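Inositol dehydrogenase (Lactobacillus casei, PDB 4MKX) probably catalyses the NAD-dependent oxidation of scyllo-inositol, as a sugar-alcohol dehydrogenase of the Gfo/Idh/MocA family. Local coordinates at residues A[275-283]-A[293-301]. Numbering follows the deposited sequence.
Sequences AQVPEKNLV and RPTSQNFPE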
loop_
_atom_site.group_PDB
_atom_site.type_symbol
_atom_site.label_atom_id
_atom_site.label_comp_id
_atom_site.label_asym_id
_atom_site.label_seq_id
_atom_site.Cartn_x
_atom_site.Cartn_y
_atom_site.Cartn_z
ATOM N N ALA A 275 0.285 -6.981 9.690
ATOM C CA ALA A 275 -1.055 -6.469 9.392
ATOM C C ALA A 275 -1.252 -5.027 9.836
ATOM O O ALA A 275 -2.200 -4.709 10.550
ATOM C CB ALA A 275 -2.140 -7.376 9.964
ATOM N N GLN A 276 -0.338 -4.178 9.384
ATOM C CA GLN A 276 -0.460 -2.727 9.486
ATOM C C GLN A 276 -1.895 -2.297 9.210
ATOM O O GLN A 276 -2.462 -1.467 9.938
ATOM C CB GLN A 276 0.495 -2.126 8.459
ATOM C CG GLN A 276 0.490 -0.641 8.351
ATOM C CD GLN A 276 1.671 -0.153 7.558
ATOM O OE1 GLN A 276 2.631 0.337 8.130
ATOM N NE2 GLN A 276 1.606 -0.279 6.234
ATOM N N VAL A 277 -2.489 -2.879 8.169
ATOM C CA VAL A 277 -3.932 -2.801 7.984
ATOM C C VAL A 277 -4.449 -4.210 7.714
ATOM O O VAL A 277 -3.731 -5.051 7.157
ATOM C CB VAL A 277 -4.316 -1.834 6.850
ATOM C CG1 VAL A 277 -3.956 -0.384 7.222
ATOM C CG2 VAL A 277 -3.629 -2.248 5.564
ATOM N N PRO A 278 -5.687 -4.500 8.135
ATOM C CA PRO A 278 -6.134 -5.893 8.039
ATOM C C PRO A 278 -6.668 -6.247 6.654
ATOM O O PRO A 278 -7.879 -6.362 6.473
ATOM C CB PRO A 278 -7.264 -5.972 9.070
ATOM C CG PRO A 278 -7.777 -4.558 9.203
ATOM C CD PRO A 278 -6.598 -3.646 8.929
ATOM N N GLU A 279 -5.772 -6.437 5.693
ATOM C CA GLU A 279 -6.183 -6.719 4.321
ATOM C C GLU A 279 -6.972 -8.024 4.222
ATOM O O GLU A 279 -6.536 -9.069 4.728
ATOM C CB GLU A 279 -4.951 -6.812 3.423
ATOM C CG GLU A 279 -4.033 -5.625 3.523
ATOM C CD GLU A 279 -2.664 -5.895 2.931
ATOM O OE1 GLU A 279 -2.432 -7.016 2.428
ATOM O OE2 GLU A 279 -1.824 -4.976 2.963
ATOM N N LYS A 280 -8.126 -7.974 3.557
ATOM C CA LYS A 280 -8.978 -9.159 3.382
ATOM C C LYS A 280 -8.387 -10.188 2.421
ATOM O O LYS A 280 -8.459 -11.398 2.654
ATOM C CB LYS A 280 -10.348 -8.734 2.826
ATOM C CG LYS A 280 -11.385 -9.854 2.772
ATOM C CD LYS A 280 -12.722 -9.340 2.256
ATOM C CE LYS A 280 -13.759 -10.437 2.232
ATOM N NZ LYS A 280 -14.019 -10.900 3.616
ATOM N N ASN A 281 -7.812 -9.690 1.332
ATOM C CA ASN A 281 -7.390 -10.529 0.215
ATOM C C ASN A 281 -6.486 -9.700 -0.693
ATOM O O ASN A 281 -5.961 -8.688 -0.246
ATOM C CB ASN A 281 -8.598 -11.064 -0.547
ATOM C CG ASN A 281 -9.548 -9.968 -1.005
ATOM O OD1 ASN A 281 -9.144 -8.839 -1.270
ATOM N ND2 ASN A 281 -10.833 -10.303 -1.070
ATOM N N LEU A 282 -6.322 -10.111 -1.952
ATOM C CA LEU A 282 -5.413 -9.397 -2.857
ATOM C C LEU A 282 -6.130 -8.429 -3.793
ATOM O O LEU A 282 -5.534 -7.972 -4.767
ATOM C CB LEU A 282 -4.589 -10.391 -3.704
ATOM C CG LEU A 282 -3.682 -11.298 -2.871
ATOM C CD1 LEU A 282 -3.134 -12.437 -3.714
ATOM C CD2 LEU A 282 -2.554 -10.441 -2.325
ATOM N N VAL A 283 -7.383 -8.095 -3.477
ATOM C CA VAL A 283 -8.178 -7.205 -4.338
ATOM C C VAL A 283 -8.147 -5.743 -3.901
ATOM O O VAL A 283 -8.408 -5.403 -2.740
ATOM C CB VAL A 283 -9.662 -7.662 -4.447
ATOM C CG1 VAL A 283 -10.431 -6.727 -5.399
ATOM C CG2 VAL A 283 -9.752 -9.116 -4.930
ATOM N N ARG A 293 -9.038 -0.912 -0.085
ATOM C CA ARG A 293 -8.694 -2.305 0.244
ATOM C C ARG A 293 -9.725 -2.849 1.220
ATOM O O ARG A 293 -9.867 -2.341 2.327
ATOM C CB ARG A 293 -7.301 -2.414 0.892
ATOM C CG ARG A 293 -6.114 -2.380 -0.073
ATOM C CD ARG A 293 -6.164 -3.519 -1.113
ATOM N NE ARG A 293 -5.755 -4.860 -0.669
ATOM C CZ ARG A 293 -4.495 -5.301 -0.658
ATOM N NH1 ARG A 293 -3.499 -4.491 -1.015
ATOM N NH2 ARG A 293 -4.217 -6.539 -0.283
ATOM N N PRO A 294 -10.469 -3.874 0.806
ATOM C CA PRO A 294 -11.417 -4.480 1.753
ATOM C C PRO A 294 -10.677 -5.131 2.922
ATOM O O PRO A 294 -9.526 -5.536 2.762
ATOM C CB PRO A 294 -12.124 -5.552 0.917
ATOM C CG PRO A 294 -11.312 -5.690 -0.355
ATOM C CD PRO A 294 -10.617 -4.389 -0.565
ATOM N N THR A 295 -11.332 -5.239 4.075
ATOM C CA THR A 295 -10.677 -5.718 5.288
ATOM C C THR A 295 -11.296 -7.001 5.790
ATOM O O THR A 295 -12.445 -7.310 5.482
ATOM C CB THR A 295 -10.834 -4.691 6.416
ATOM O OG1 THR A 295 -12.234 -4.413 6.585
ATOM C CG2 THR A 295 -10.115 -3.396 6.068
ATOM N N SER A 296 -10.531 -7.758 6.572
ATOM C CA SER A 296 -11.116 -8.893 7.267
ATOM C C SER A 296 -12.021 -8.372 8.380
ATOM O O SER A 296 -11.764 -7.325 8.986
ATOM C CB SER A 296 -10.055 -9.871 7.772
ATOM O OG SER A 296 -8.916 -9.204 8.260
ATOM N N GLN A 297 -13.100 -9.099 8.637
ATOM C CA GLN A 297 -14.198 -8.560 9.436
ATOM C C GLN A 297 -14.295 -9.122 10.838
ATOM O O GLN A 297 -14.884 -8.498 11.717
ATOM C CB GLN A 297 -15.529 -8.800 8.716
ATOM C CG GLN A 297 -15.686 -7.975 7.468
ATOM C CD GLN A 297 -15.720 -6.494 7.777
ATOM O OE1 GLN A 297 -16.621 -6.015 8.468
ATOM N NE2 GLN A 297 -14.723 -5.762 7.289
ATOM N N ASN A 298 -13.727 -10.300 11.058
ATOM C CA ASN A 298 -13.834 -10.932 12.362
ATOM C C ASN A 298 -12.731 -11.933 12.565
ATOM O O ASN A 298 -12.027 -12.289 11.617
ATOM C CB ASN A 298 -15.193 -11.618 12.517
ATOM C CG ASN A 298 -15.611 -12.368 11.272
ATOM O OD1 ASN A 298 -14.936 -13.306 10.827
ATOM N ND2 ASN A 298 -16.733 -11.958 10.691
ATOM N N PHE A 299 -12.593 -12.409 13.798
ATOM C CA PHE A 299 -11.515 -13.342 14.111
ATOM C C PHE A 299 -11.533 -14.672 13.342
ATOM O O PHE A 299 -10.462 -15.167 12.975
ATOM C CB PHE A 299 -11.319 -13.523 15.628
ATOM C CG PHE A 299 -12.289 -14.472 16.283
ATOM C CD1 PHE A 299 -12.052 -15.837 16.273
ATOM C CD2 PHE A 299 -13.411 -13.994 16.945
ATOM C CE1 PHE A 299 -12.939 -16.722 16.888
ATOM C CE2 PHE A 299 -14.293 -14.865 17.568
ATOM C CZ PHE A 299 -14.054 -16.231 17.538
ATOM N N PRO A 300 -12.729 -15.264 13.091
ATOM C CA PRO A 300 -12.661 -16.537 12.371
ATOM C C PRO A 300 -12.121 -16.369 10.962
ATOM O O PRO A 300 -11.437 -17.261 10.477
ATOM C CB PRO A 300 -14.130 -16.998 12.318
ATOM C CG PRO A 300 -14.784 -16.306 13.446
ATOM C CD PRO A 300 -14.103 -14.972 13.543
ATOM N N GLU A 301 -12.426 -15.246 10.321
ATOM C CA GLU A 301 -11.888 -14.964 9.000
ATOM C C GLU A 301 -10.370 -14.717 9.057
ATOM O O GLU A 301 -9.606 -15.302 8.283
ATOM C CB GLU A 301 -12.602 -13.756 8.391
ATOM C CG GLU A 301 -12.017 -13.334 7.057
ATOM C CD GLU A 301 -12.705 -12.127 6.450
ATOM O OE1 GLU A 301 -12.456 -11.848 5.261
ATOM O OE2 GLU A 301 -13.489 -11.453 7.150
HETATM O O HOH W 1 -6.690 -10.170 6.977
HETATM O O HOH W 2 -9.570 -12.746 4.716
HETATM O O HOH W 3 -8.030 -6.565 0.542
#
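Arg293 folds back on itself, its chain bent at chi2 and chi3, and the bends bring the guanidinium under the carboxylate carbon of Glu279, which lies over one face, while Asn281 O sits at its edge, near the plane. Arg293 NH2 donates to Asn281 O at 2.8 Å, in the carbonyl plane, and forms a long salt bridge to Glu279 OE1 at 3.3 Å, the two flat groups turned 39° apart. Arg293 NH1 instead pairs with Glu279 of a neighbouring subunit, whose Arg293 in turn pairs with Glu279 here. A leucine in place of Arg293 takes away the donor to Asn281 O and would probably leave the closely placed Glu279 carboxylates of the two subunits without the arginine charge that offsets them. The segments run into the base of a two-stranded antiparallel hairpin (283-287 and 290-293), which projects from the C-terminal domain and is extended by strands of two neighbouring subunits in the tetramer. There a single beta bridge joins Glu279 and Thr295: Lys280 N donates to Pro294 O (2.9 Å) and Ser296 N to Pro278 O (3.0 Å). Water 3 links Arg293 NE, Asn281 N and Pro294 O. Farther along, the extended Lys280 chain turns at chi4 (64°) to bring NZ to Glu301 OE1 in a salt bridge, while Glu301 OE2 accepts from Gln297 N at 2.8 Å and Asn298 OD1 N-caps the helix through Glu301 N.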